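Local coordinates for protein aspartate aminotransferase (Giardia lamblia, PDB 3MEB) that probably catalyses the pyridoxal-phosphate-dependent transfer of an amino group between L-aspartate and 2-oxoglutarate, giving oxaloacetate and L-glutamate, and works as a homodimer, at residues A[84-89]-A[329-334]; A[99-104]-A[336-341]; A[91-96]-A[313-318]. One frame throughout, in Å; residues are numbered along the deposited sequence.

Contact 1: A[84-89]-A[329-334]; sequences SKYNKE and GAYIVQ
Tyr331 reaches out from helix 327-337 and meets the loop 84-89 with both its ring face and its hydroxyl. Tyr86 comes over one face of that ring edge-on: its CD1 sits above the ring centre, 3.5 Å from Tyr331 CD1, and the two planes stand at 86° to each other, a T-shaped (edge-to-face) pair. The same face also takes a CH-pi contact from Tyr86 CB, 4.2 Å from the ring centroid of Tyr331. With CG anti to the carbonyl carbon (chi1 -64°), the Tyr86 ring swings over the Tyr331 face and presents its CD1 edge. At the edge of the Tyr331 ring the phenol donates to the backbone, Tyr331 OH to Asn87 O at 2.6 Å, the donor tilted 24° from the carbonyl plane. Two waters approach the hydroxyl oxygen as well: one donates to it and to Lys85 O, and the other, 3.1 Å from Tyr331 OH, also has Asn87 OD1 and Glu89 O in reach, more acceptors than its two protons can serve at once. Tyr86 is the centre of an inverse gamma turn, and an Asx turn follows, in which Asn87 OD1 accepts from Glu89 N at 3.0 Å with the donor well above the amide plane. A third water joins Tyr86 OH to Gln334 NE2, its oxygen 3.0 Å from that nitrogen, so the far end of the Tyr86 ring is tied to the helix too. Further out, Ile79 of helix 70-81 packs on both tyrosines, and Phe96 meets the Tyr331 ring nearly parallel. Beyond Asn87 the loop turns to the dimer interface, where Lys88 forms salt bridges with Glu76 and Glu284 of the second subunit and Glu89 with Arg60 of that subunit.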
ATOM      1  N   SER A  84      10.377 -20.846   3.421  1.00  3.59           N
ATOM      2  CA  SER A  84      11.100 -20.550   4.651  1.00  4.70           C
ATOM      3  C   SER A  84      12.087 -19.419   4.384  1.00  4.27           C
ATOM      4  O   SER A  84      12.108 -18.431   5.098  1.00  5.12           O
ATOM      5  CB  SER A  84      11.818 -21.787   5.192  1.00  5.10           C
ATOM      6  OG  SER A  84      10.847 -22.675   5.727  1.00 11.03           O
ATOM      7  N   LYS A  85      12.835 -19.527   3.303  1.00  4.20           N
ATOM      8  CA  LYS A  85      13.744 -18.445   2.874  1.00  3.51           C
ATOM      9  C   LYS A  85      12.911 -17.226   2.470  1.00  3.60           C
ATOM     10  O   LYS A  85      13.090 -16.124   2.990  1.00  2.69           O
ATOM     11  CB  LYS A  85      14.607 -18.944   1.700  1.00  4.51           C
ATOM     12  CG  LYS A  85      15.750 -17.986   1.213  1.00  5.68           C
ATOM     13  CD  LYS A  85      16.611 -18.596   0.111  1.00  6.34           C
ATOM     14  CE  LYS A  85      17.531 -19.744   0.574  1.00 10.42           C
ATOM     15  NZ  LYS A  85      18.187 -20.488  -0.579  1.00 12.15           N
ATOM     16  N   TYR A  86      11.961 -17.439   1.566  1.00  3.00           N
ATOM     17  CA  TYR A  86      11.091 -16.377   1.098  1.00  2.46           C
ATOM     18  C   TYR A  86       9.786 -16.431   1.886  1.00  2.40           C
ATOM     19  O   TYR A  86       8.723 -16.754   1.346  1.00  2.06           O
ATOM     20  CB  TYR A  86      10.889 -16.484  -0.428  1.00  2.31           C
ATOM     21  CG  TYR A  86      12.190 -16.283  -1.157  1.00  2.00           C
ATOM     22  CD1 TYR A  86      12.697 -15.005  -1.357  1.00  2.00           C
ATOM     23  CD2 TYR A  86      12.964 -17.358  -1.588  1.00  2.00           C
ATOM     24  CE1 TYR A  86      13.915 -14.782  -1.993  1.00  2.00           C
ATOM     25  CE2 TYR A  86      14.217 -17.142  -2.224  1.00  2.00           C
ATOM     26  CZ  TYR A  86      14.669 -15.842  -2.430  1.00  2.02           C
ATOM     27  OH  TYR A  86      15.875 -15.554  -3.042  1.00  2.00           O
ATOM     28  N   ASN A  87       9.900 -16.096   3.170  1.00  2.00           N
ATOM     29  CA  ASN A  87       8.809 -16.228   4.102  1.00  2.00           C
ATOM     30  C   ASN A  87       7.846 -15.051   3.963  1.00  2.13           C
ATOM     31  O   ASN A  87       8.099 -14.142   3.163  1.00  3.09           O
ATOM     32  CB  ASN A  87       9.320 -16.404   5.543  1.00  2.00           C
ATOM     33  CG  ASN A  87       9.915 -15.147   6.141  1.00  3.43           C
ATOM     34  OD1 ASN A  87       9.497 -14.034   5.852  1.00  2.00           O
ATOM     35  ND2 ASN A  87      10.890 -15.337   7.049  1.00  6.84           N
ATOM     36  N   LYS A  88       6.742 -15.089   4.717  1.00  2.00           N
ATOM     37  CA  LYS A  88       5.683 -14.099   4.585  1.00  2.00           C
ATOM     38  C   LYS A  88       5.588 -13.205   5.809  1.00  2.00           C
ATOM     39  O   LYS A  88       4.521 -12.659   6.080  1.00  2.00           O
ATOM     40  CB  LYS A  88       4.342 -14.823   4.306  1.00  2.00           C
ATOM     41  CG  LYS A  88       4.408 -15.565   2.954  1.00  2.00           C
ATOM     42  CD  LYS A  88       3.062 -16.037   2.430  1.00  2.68           C
ATOM     43  CE  LYS A  88       3.251 -16.940   1.181  1.00  2.00           C
ATOM     44  NZ  LYS A  88       3.862 -16.164   0.092  1.00  2.00           N
ATOM     45  N   GLU A  89       6.689 -13.076   6.547  1.00  2.00           N
ATOM     46  CA  GLU A  89       6.712 -12.241   7.732  1.00  2.00           C
ATOM     47  C   GLU A  89       6.783 -10.795   7.341  1.00  2.00           C
ATOM     48  O   GLU A  89       7.043 -10.458   6.174  1.00  2.00           O
ATOM     49  CB  GLU A  89       7.876 -12.611   8.650  1.00  2.00           C
ATOM     50  CG  GLU A  89       7.903 -14.111   9.063  1.00  2.00           C
ATOM     51  CD  GLU A  89       6.589 -14.527   9.731  1.00  2.00           C
ATOM     52  OE1 GLU A  89       6.202 -13.812  10.671  1.00  2.00           O
ATOM     53  OE2 GLU A  89       5.959 -15.518   9.307  1.00  2.00           O
ATOM     54  N   GLY A 329       6.658  -8.463  -4.767  1.00  2.00           N
ATOM     55  CA  GLY A 329       7.378  -7.776  -5.829  1.00  2.00           C
ATOM     56  C   GLY A 329       8.821  -7.492  -5.468  1.00  2.00           C
ATOM     57  O   GLY A 329       9.699  -7.471  -6.353  1.00  2.00           O
ATOM     58  N   ALA A 330       9.060  -7.181  -4.200  1.00  2.00           N
ATOM     59  CA  ALA A 330      10.442  -6.915  -3.695  1.00  2.00           C
ATOM     60  C   ALA A 330      11.342  -8.139  -3.872  1.00  2.00           C
ATOM     61  O   ALA A 330      12.510  -8.023  -4.277  1.00  2.00           O
ATOM     62  CB  ALA A 330      10.420  -6.539  -2.210  1.00  2.00           C
ATOM     63  N   TYR A 331      10.812  -9.291  -3.528  1.00  2.00           N
ATOM     64  CA  TYR A 331      11.490 -10.581  -3.764  1.00  2.00           C
ATOM     65  C   TYR A 331      11.823 -10.786  -5.248  1.00  2.00           C
ATOM     66  O   TYR A 331      12.978 -11.105  -5.625  1.00  2.00           O
ATOM     67  CB  TYR A 331      10.595 -11.721  -3.255  1.00  2.11           C
ATOM     68  CG  TYR A 331      10.536 -11.984  -1.742  1.00  2.00           C
ATOM     69  CD1 TYR A 331      11.592 -11.676  -0.892  1.00  2.00           C
ATOM     70  CD2 TYR A 331       9.433 -12.657  -1.189  1.00  2.12           C
ATOM     71  CE1 TYR A 331      11.532 -11.985   0.492  1.00  3.28           C
ATOM     72  CE2 TYR A 331       9.365 -12.963   0.149  1.00  2.00           C
ATOM     73  CZ  TYR A 331      10.401 -12.629   1.001  1.00  2.00           C
ATOM     74  OH  TYR A 331      10.293 -12.980   2.336  1.00  3.89           O
ATOM     75  N   ILE A 332      10.857 -10.528  -6.129  1.00  2.00           N
ATOM     76  CA  ILE A 332      11.129 -10.727  -7.563  1.00  2.00           C
ATOM     77  C   ILE A 332      12.287  -9.831  -8.028  1.00  2.00           C
ATOM     78  O   ILE A 332      13.234 -10.309  -8.647  1.00  2.00           O
ATOM     79  CB  ILE A 332       9.854 -10.541  -8.424  1.00  2.00           C
ATOM     80  CG1 ILE A 332       8.822 -11.637  -8.025  1.00  2.00           C
ATOM     81  CG2 ILE A 332      10.153 -10.583  -9.960  1.00  2.00           C
ATOM     82  CD1 ILE A 332       7.433 -11.394  -8.629  1.00  2.00           C
ATOM     83  N   VAL A 333      12.200  -8.534  -7.724  1.00  2.00           N
ATOM     84  CA  VAL A 333      13.205  -7.580  -8.164  1.00  2.00           C
ATOM     85  C   VAL A 333      14.604  -7.903  -7.643  1.00  2.00           C
ATOM     86  O   VAL A 333      15.588  -7.885  -8.409  1.00  2.00           O
ATOM     87  CB  VAL A 333      12.799  -6.139  -7.781  1.00  2.00           C
ATOM     88  CG1 VAL A 333      13.921  -5.138  -8.082  1.00  2.02           C
ATOM     89  CG2 VAL A 333      11.515  -5.773  -8.473  1.00  2.00           C
ATOM     90  N   GLN A 334      14.711  -8.213  -6.356  1.00  2.00           N
ATOM     91  CA  GLN A 334      15.999  -8.466  -5.762  1.00  2.00           C
ATOM     92  C   GLN A 334      16.611  -9.768  -6.297  1.00  2.00           C
ATOM     93  O   GLN A 334      17.818  -9.844  -6.532  1.00  2.00           O
ATOM     94  CB  GLN A 334      15.891  -8.453  -4.224  1.00  2.00           C
ATOM     95  CG  GLN A 334      15.400  -9.710  -3.549  1.00  2.00           C
ATOM     96  CD  GLN A 334      15.241  -9.476  -2.060  1.00  2.00           C
ATOM     97  OE1 GLN A 334      14.885  -8.365  -1.639  1.00  2.00           O
ATOM     98  NE2 GLN A 334      15.533 -10.498  -1.250  1.00  2.56           N
TER
HETATM   99  O   HOH W   1      12.847 -13.145   4.383  1.00 17.61           O
HETATM  100  O   HOH W   2      16.915 -12.938  -2.415  1.00  2.00           O
HETATM  101  O   HOH W   3       9.238 -11.340   4.776  1.00  8.06           O

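Contact 2: A[99-104]-A[336-341]; sequences FLEAAQ and IVHDKR. With EDO (1,2-ethanediol), chain H.
His338, just past the end of helix 327-337, lays its imidazole against helix 97-108 beside Glu101 and Ala102. Followed from its root, Glu101 has CB 4.1 Å from His338 CE1, and CG is at a similar range from the same carbon. With CG anti to the backbone N (chi1 -178°) and the chain extended beyond, CD and OE1 arrive at the ring edge, OE1 3.4 Å from His338 CE1. Carboxylate and imidazole planes stand 77° apart. OE2 turns to a 1,2-ethanediol, probably from the crystallisation liquor, whose O1 donates to it at 2.8 Å and which is also hydrogen-bonded to Lys110 NZ. The imidazole's own hydrogen bond goes elsewhere, from NE2 to Leu98 O in the first turn of helix 97-108, so glutamate and histidine meet through a carbon. One residue along from Glu101, Ala102 CB presses on Val337 CB at 3.6 Å, and both valine methyls flank it; the small alanine lets the backbones close to 5.7 Å between Ala102 CA and Val337 CA. Asp339 N-caps helix 340-370 through Leu342 N. Helix 97-108 thus lies between the 327-337/340-370 junction and, by Leu100 and Ala103, strand 287-292 of the large mixed sheet.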
ATOM      1  N   PHE A  99      16.689  -5.679  -1.869  1.00  2.10           N
ATOM      2  CA  PHE A  99      15.794  -4.936  -2.744  1.00  2.00           C
ATOM      3  C   PHE A  99      16.253  -3.473  -2.846  1.00  2.17           C
ATOM      4  O   PHE A  99      16.401  -2.921  -3.947  1.00  2.00           O
ATOM      5  CB  PHE A  99      14.322  -5.015  -2.294  1.00  2.00           C
ATOM      6  CG  PHE A  99      13.443  -4.014  -2.984  1.00  2.00           C
ATOM      7  CD1 PHE A  99      12.991  -4.253  -4.275  1.00  2.00           C
ATOM      8  CD2 PHE A  99      13.116  -2.811  -2.375  1.00  2.81           C
ATOM      9  CE1 PHE A  99      12.251  -3.324  -4.942  1.00  2.00           C
ATOM     10  CE2 PHE A  99      12.344  -1.889  -3.014  1.00  2.00           C
ATOM     11  CZ  PHE A  99      11.904  -2.120  -4.299  1.00  2.00           C
ATOM     12  N   LEU A 100      16.526  -2.859  -1.705  1.00  3.19           N
ATOM     13  CA  LEU A 100      16.955  -1.446  -1.701  1.00  3.29           C
ATOM     14  C   LEU A 100      18.259  -1.312  -2.509  1.00  3.30           C
ATOM     15  O   LEU A 100      18.418  -0.407  -3.347  1.00  2.00           O
ATOM     16  CB  LEU A 100      17.142  -0.961  -0.262  1.00  3.49           C
ATOM     17  CG  LEU A 100      15.854  -0.883   0.555  1.00  3.36           C
ATOM     18  CD1 LEU A 100      16.163  -0.544   2.010  1.00  5.42           C
ATOM     19  CD2 LEU A 100      14.921   0.115  -0.034  1.00  5.77           C
ATOM     20  N   GLU A 101      19.179  -2.243  -2.293  1.00  2.69           N
ATOM     21  CA  GLU A 101      20.402  -2.252  -3.081  1.00  2.79           C
ATOM     22  C   GLU A 101      20.081  -2.433  -4.566  1.00  2.58           C
ATOM     23  O   GLU A 101      20.667  -1.747  -5.392  1.00  2.00           O
ATOM     24  CB  GLU A 101      21.367  -3.349  -2.641  1.00  2.85           C
ATOM     25  CG  GLU A 101      22.663  -3.301  -3.448  1.00  5.10           C
ATOM     26  CD  GLU A 101      23.662  -4.394  -3.114  1.00  9.46           C
ATOM     27  OE1 GLU A 101      23.439  -5.201  -2.154  1.00  8.06           O
ATOM     28  OE2 GLU A 101      24.666  -4.412  -3.859  1.00 10.48           O
ATOM     29  N   ALA A 102      19.169  -3.356  -4.898  1.00  2.00           N
ATOM     30  CA  ALA A 102      18.777  -3.586  -6.295  1.00  2.00           C
ATOM     31  C   ALA A 102      18.228  -2.260  -6.876  1.00  2.00           C
ATOM     32  O   ALA A 102      18.623  -1.825  -7.966  1.00  2.30           O
ATOM     33  CB  ALA A 102      17.678  -4.718  -6.375  1.00  2.00           C
ATOM     34  N   ALA A 103      17.350  -1.613  -6.121  1.00  2.00           N
ATOM     35  CA  ALA A 103      16.696  -0.373  -6.600  1.00  2.00           C
ATOM     36  C   ALA A 103      17.691   0.757  -6.820  1.00  2.00           C
ATOM     37  O   ALA A 103      17.669   1.413  -7.842  1.00  2.00           O
ATOM     38  CB  ALA A 103      15.559   0.042  -5.666  1.00  2.00           C
ATOM     39  N   GLN A 104      18.586   0.966  -5.876  1.00  2.00           N
ATOM     40  CA  GLN A 104      19.663   1.937  -6.067  1.00  2.00           C
ATOM     41  C   GLN A 104      20.562   1.626  -7.257  1.00  2.00           C
ATOM     42  O   GLN A 104      20.887   2.519  -8.024  1.00  2.00           O
ATOM     43  CB  GLN A 104      20.537   2.006  -4.845  1.00  2.00           C
ATOM     44  CG  GLN A 104      19.849   2.611  -3.636  1.00  3.08           C
ATOM     45  CD  GLN A 104      20.709   2.544  -2.403  1.00  4.62           C
ATOM     46  OE1 GLN A 104      21.723   1.869  -2.401  1.00  3.32           O
ATOM     47  NE2 GLN A 104      20.308   3.246  -1.344  1.00  2.00           N
ATOM     48  N   ILE A 336      16.153 -11.127  -9.285  1.00  2.00           N
ATOM     49  CA  ILE A 336      16.606 -10.828 -10.634  1.00  2.00           C
ATOM     50  C   ILE A 336      17.929 -10.042 -10.588  1.00  2.00           C
ATOM     51  O   ILE A 336      18.933 -10.444 -11.198  1.00  2.00           O
ATOM     52  CB  ILE A 336      15.526 -10.048 -11.448  1.00  2.00           C
ATOM     53  CG1 ILE A 336      14.345 -10.983 -11.772  1.00  2.00           C
ATOM     54  CG2 ILE A 336      16.134  -9.499 -12.758  1.00  2.00           C
ATOM     55  CD1 ILE A 336      13.079 -10.334 -12.349  1.00  2.00           C
ATOM     56  N   VAL A 337      17.921  -8.925  -9.874  1.00  2.00           N
ATOM     57  CA  VAL A 337      19.044  -7.977  -9.952  1.00  2.00           C
ATOM     58  C   VAL A 337      20.378  -8.537  -9.409  1.00  2.00           C
ATOM     59  O   VAL A 337      21.454  -8.234  -9.925  1.00  2.22           O
ATOM     60  CB  VAL A 337      18.677  -6.638  -9.286  1.00  2.00           C
ATOM     61  CG1 VAL A 337      19.935  -5.754  -9.097  1.00  2.00           C
ATOM     62  CG2 VAL A 337      17.634  -5.944 -10.121  1.00  2.00           C
ATOM     63  N   HIS A 338      20.310  -9.396  -8.407  1.00  2.33           N
ATOM     64  CA  HIS A 338      21.526  -9.948  -7.796  1.00  3.07           C
ATOM     65  C   HIS A 338      21.980 -11.264  -8.425  1.00  3.25           C
ATOM     66  O   HIS A 338      22.932 -11.865  -7.938  1.00  2.15           O
ATOM     67  CB  HIS A 338      21.286 -10.139  -6.282  1.00  3.04           C
ATOM     68  CG  HIS A 338      21.135  -8.840  -5.547  1.00  4.30           C
ATOM     69  ND1 HIS A 338      22.221  -8.116  -5.111  1.00  3.67           N
ATOM     70  CD2 HIS A 338      20.037  -8.133  -5.189  1.00  3.63           C
ATOM     71  CE1 HIS A 338      21.795  -7.026  -4.494  1.00  3.45           C
ATOM     72  NE2 HIS A 338      20.471  -7.010  -4.533  1.00  4.13           N
ATOM     73  N   ASP A 339      21.292 -11.736  -9.466  1.00  3.36           N
ATOM     74  CA  ASP A 339      21.761 -12.914 -10.212  1.00  4.10           C
ATOM     75  C   ASP A 339      22.209 -12.422 -11.598  1.00  4.32           C
ATOM     76  O   ASP A 339      21.416 -11.861 -12.347  1.00  4.07           O
ATOM     77  CB  ASP A 339      20.659 -13.963 -10.299  1.00  4.24           C
ATOM     78  CG  ASP A 339      21.093 -15.211 -10.981  1.00  6.65           C
ATOM     79  OD1 ASP A 339      21.164 -15.209 -12.220  1.00  4.49           O
ATOM     80  OD2 ASP A 339      21.324 -16.222 -10.274  1.00 12.93           O
ATOM     81  N   LYS A 340      23.491 -12.586 -11.908  1.00  3.66           N
ATOM     82  CA  LYS A 340      24.065 -12.064 -13.152  1.00  3.42           C
ATOM     83  C   LYS A 340      23.269 -12.536 -14.385  1.00  3.79           C
ATOM     84  O   LYS A 340      22.982 -11.725 -15.261  1.00  3.44           O
ATOM     85  CB  LYS A 340      25.549 -12.494 -13.303  1.00  3.98           C
ATOM     86  N   ARG A 341      22.919 -13.832 -14.445  1.00  3.53           N
ATOM     87  CA  ARG A 341      22.174 -14.398 -15.582  1.00  4.35           C
ATOM     88  C   ARG A 341      20.761 -13.807 -15.673  1.00  3.86           C
ATOM     89  O   ARG A 341      20.294 -13.437 -16.747  1.00  3.82           O
ATOM     90  CB  ARG A 341      22.040 -15.929 -15.461  1.00  4.68           C
ATOM     91  CG  ARG A 341      21.409 -16.598 -16.698  1.00  9.20           C
ATOM     92  CD  ARG A 341      21.342 -18.137 -16.605  1.00 13.27           C
ATOM     93  NE  ARG A 341      20.342 -18.549 -15.608  1.00 17.53           N
ATOM     94  CZ  ARG A 341      19.065 -18.864 -15.858  1.00 18.31           C
ATOM     95  NH1 ARG A 341      18.558 -18.847 -17.100  1.00 19.59           N
ATOM     96  NH2 ARG A 341      18.290 -19.221 -14.839  1.00 19.59           N
TER
HETATM   97  C1  EDO H 504      23.240  -4.971  -7.487  1.00 26.02           C
HETATM   98  O1  EDO H 504      24.190  -4.381  -6.584  1.00 28.63           O
HETATM   99  C2  EDO H 504      23.980  -5.612  -8.638  1.00 25.57           C
HETATM  100  O2  EDO H 504      25.355  -5.675  -8.262  1.00 26.91           O

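Contact 3: A[91-96]-A[313-318]; sequences PPVAGF and GMTLQI
Val93 and Ala94, in the loop between helix 70-81 and helix 97-108, rest against Thr315 of helix 300-319. The first segment opens with Pro91, which packs on Gly283 of the second subunit. Pro92 then starts a type I beta turn that ends at Gly95, closed by Gly95 N donating to Pro92 O at 2.9 Å, with Val93 and Ala94 at its corners. The CB of Val93 points toward the helix, and CG2 lies 4.0 Å from Thr315 CB, the two side chains crossing at about a right angle. At Ala94 the approach is made by backbone as well as methyl: Thr315 CG2 is 3.8 Å from Ala94 CA and 4.0 Å from Ala94 CB. The backbone of Ala94 also bonds to Gln124, linking the turn to strand 120-125. Phe96 takes the N-cap position of helix 97-108. Thr315 places OG1 between its backbone N and carbonyl carbon (chi1 61°), where its one proton is directed back to the preceding turn, chiefly to Ser312 O, with Val311 O also in reach. With the hydroxyl engaged by its own helix, Thr315 gives the loop its carbon face, and the contact rests on van der Waals packing alone.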
ATOM      1  N   PRO A  91       8.215  -7.505   6.442  1.00  2.00           N
ATOM      2  CA  PRO A  91       9.567  -7.089   6.086  1.00  2.19           C
ATOM      3  C   PRO A  91      10.074  -5.945   6.950  1.00  2.27           C
ATOM      4  O   PRO A  91       9.319  -5.367   7.767  1.00  3.27           O
ATOM      5  CB  PRO A  91       9.401  -6.600   4.640  1.00  2.00           C
ATOM      6  CG  PRO A  91       8.019  -5.990   4.643  1.00  2.46           C
ATOM      7  CD  PRO A  91       7.208  -6.906   5.543  1.00  2.00           C
ATOM      8  N   PRO A  92      11.371  -5.651   6.820  1.00  2.41           N
ATOM      9  CA  PRO A  92      11.901  -4.479   7.480  1.00  2.53           C
ATOM     10  C   PRO A  92      11.136  -3.270   6.990  1.00  2.79           C
ATOM     11  O   PRO A  92      10.720  -3.231   5.825  1.00  2.65           O
ATOM     12  CB  PRO A  92      13.373  -4.460   7.036  1.00  2.95           C
ATOM     13  CG  PRO A  92      13.686  -5.811   6.655  1.00  2.38           C
ATOM     14  CD  PRO A  92      12.420  -6.482   6.208  1.00  2.61           C
ATOM     15  N   VAL A  93      10.926  -2.285   7.859  1.00  2.70           N
ATOM     16  CA  VAL A  93      10.054  -1.167   7.508  1.00  2.15           C
ATOM     17  C   VAL A  93      10.498  -0.409   6.196  1.00  2.58           C
ATOM     18  O   VAL A  93       9.642   0.057   5.443  1.00  2.57           O
ATOM     19  CB  VAL A  93       9.856  -0.193   8.714  1.00  2.00           C
ATOM     20  CG1 VAL A  93       8.965  -0.840   9.824  1.00  2.86           C
ATOM     21  CG2 VAL A  93      11.191   0.208   9.307  1.00  2.00           C
ATOM     22  N   ALA A  94      11.803  -0.266   5.947  1.00  2.22           N
ATOM     23  CA  ALA A  94      12.305   0.418   4.742  1.00  2.01           C
ATOM     24  C   ALA A  94      12.337  -0.523   3.544  1.00  2.05           C
ATOM     25  O   ALA A  94      12.454  -0.090   2.422  1.00  2.50           O
ATOM     26  CB  ALA A  94      13.707   1.005   4.978  1.00  2.21           C
ATOM     27  N   GLY A  95      12.209  -1.814   3.792  1.00  2.51           N
ATOM     28  CA  GLY A  95      12.234  -2.834   2.741  1.00  3.15           C
ATOM     29  C   GLY A  95      13.439  -3.719   2.900  1.00  2.00           C
ATOM     30  O   GLY A  95      14.367  -3.370   3.633  1.00  2.33           O
ATOM     31  N   PHE A  96      13.455  -4.863   2.226  1.00  2.00           N
ATOM     32  CA  PHE A  96      14.646  -5.731   2.292  1.00  2.00           C
ATOM     33  C   PHE A  96      15.910  -5.016   1.796  1.00  2.00           C
ATOM     34  O   PHE A  96      15.902  -4.465   0.703  1.00  2.00           O
ATOM     35  CB  PHE A  96      14.479  -7.004   1.447  1.00  2.00           C
ATOM     36  CG  PHE A  96      13.265  -7.813   1.793  1.00  2.00           C
ATOM     37  CD1 PHE A  96      13.072  -8.298   3.080  1.00  2.86           C
ATOM     38  CD2 PHE A  96      12.305  -8.098   0.818  1.00  5.16           C
ATOM     39  CE1 PHE A  96      11.891  -9.030   3.405  1.00  5.56           C
ATOM     40  CE2 PHE A  96      11.151  -8.822   1.120  1.00  4.91           C
ATOM     41  CZ  PHE A  96      10.943  -9.297   2.410  1.00  6.85           C
ATOM     42  N   GLY A 313      12.032   9.054   8.777  1.00  2.48           N
ATOM     43  CA  GLY A 313      10.797   9.834   8.582  1.00  2.48           C
ATOM     44  C   GLY A 313       9.879   9.169   7.566  1.00  2.04           C
ATOM     45  O   GLY A 313       8.657   9.039   7.791  1.00  2.00           O
ATOM     46  N   MET A 314      10.436   8.751   6.431  1.00  2.05           N
ATOM     47  CA  MET A 314       9.589   8.035   5.429  1.00  2.34           C
ATOM     48  C   MET A 314       8.880   6.830   6.062  1.00  2.00           C
ATOM     49  O   MET A 314       7.683   6.594   5.830  1.00  2.00           O
ATOM     50  CB  MET A 314      10.421   7.585   4.216  1.00  2.00           C
ATOM     51  CG  MET A 314      10.933   8.754   3.399  1.00  2.87           C
ATOM     52  SD  MET A 314      11.877   8.321   1.931  1.00  4.91           S
ATOM     53  CE  MET A 314      13.522   8.248   2.551  1.00  4.84           C
ATOM     54  N   THR A 315       9.615   6.064   6.864  1.00  2.18           N
ATOM     55  CA  THR A 315       9.050   4.825   7.438  1.00  2.35           C
ATOM     56  C   THR A 315       8.018   5.136   8.512  1.00  2.30           C
ATOM     57  O   THR A 315       7.060   4.370   8.725  1.00  2.00           O
ATOM     58  CB  THR A 315      10.132   3.853   7.934  1.00  3.04           C
ATOM     59  OG1 THR A 315      10.916   4.455   8.969  1.00  2.49           O
ATOM     60  CG2 THR A 315      11.040   3.380   6.729  1.00  2.00           C
ATOM     61  N   LEU A 316       8.169   6.273   9.172  1.00  2.00           N
ATOM     62  CA  LEU A 316       7.163   6.699  10.131  1.00  2.00           C
ATOM     63  C   LEU A 316       5.877   7.066   9.356  1.00  2.00           C
ATOM     64  O   LEU A 316       4.791   6.669   9.732  1.00  2.00           O
ATOM     65  CB  LEU A 316       7.659   7.875  10.954  1.00  2.00           C
ATOM     66  CG  LEU A 316       6.643   8.488  11.887  1.00  2.72           C
ATOM     67  CD1 LEU A 316       5.973   7.476  12.838  1.00  2.00           C
ATOM     68  CD2 LEU A 316       7.340   9.656  12.596  1.00  2.00           C
ATOM     69  N   GLN A 317       6.031   7.782   8.232  1.00  2.00           N
ATOM     70  CA  GLN A 317       4.871   8.098   7.385  1.00  2.00           C
ATOM     71  C   GLN A 317       4.141   6.847   6.968  1.00  2.00           C
ATOM     72  O   GLN A 317       2.903   6.733   7.110  1.00  2.00           O
ATOM     73  CB  GLN A 317       5.307   8.876   6.141  1.00  2.00           C
ATOM     74  CG  GLN A 317       5.786  10.324   6.429  1.00  2.00           C
ATOM     75  CD  GLN A 317       6.489  10.859   5.239  1.00  4.80           C
ATOM     76  OE1 GLN A 317       7.690  11.209   5.291  1.00  7.14           O
ATOM     77  NE2 GLN A 317       5.788  10.862   4.111  1.00  3.04           N
ATOM     78  N   ILE A 318       4.918   5.885   6.484  1.00  2.00           N
ATOM     79  CA  ILE A 318       4.365   4.642   5.992  1.00  2.00           C
ATOM     80  C   ILE A 318       3.649   3.854   7.106  1.00  2.00           C
ATOM     81  O   ILE A 318       2.567   3.319   6.891  1.00  2.00           O
ATOM     82  CB  ILE A 318       5.464   3.830   5.300  1.00  2.00           C
ATOM     83  CG1 ILE A 318       5.714   4.443   3.913  1.00  2.00           C
ATOM     84  CG2 ILE A 318       5.102   2.332   5.162  1.00  2.00           C
ATOM     85  CD1 ILE A 318       6.970   3.854   3.200  1.00  2.00           C
TER

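How the contacts relate
All three contacts gather around helix 97-108 and the loop leading into it. Contacts 1 and 2 share helix 327-337 and are partly buried; contact 3, against the preceding helix 300-319, lies at the surface. Phe99 of contact 2 packs on Ala330 and Val333, while Phe96 CB of contact 3 approaches Gln334 OE1 of contact 1 at 3.4 Å, and Leu100 touches the Ala94 turn. Chemistry follows place: an aromatic pair and a phenol bonded to backbone and waters in contact 1, alanine-valine packing beside an exposed glutamate and histidine in contact 2, a methyl against side chains and backbone, without hydrogen bonds, in contact 3. Contacts 1 and 3 also border the second subunit.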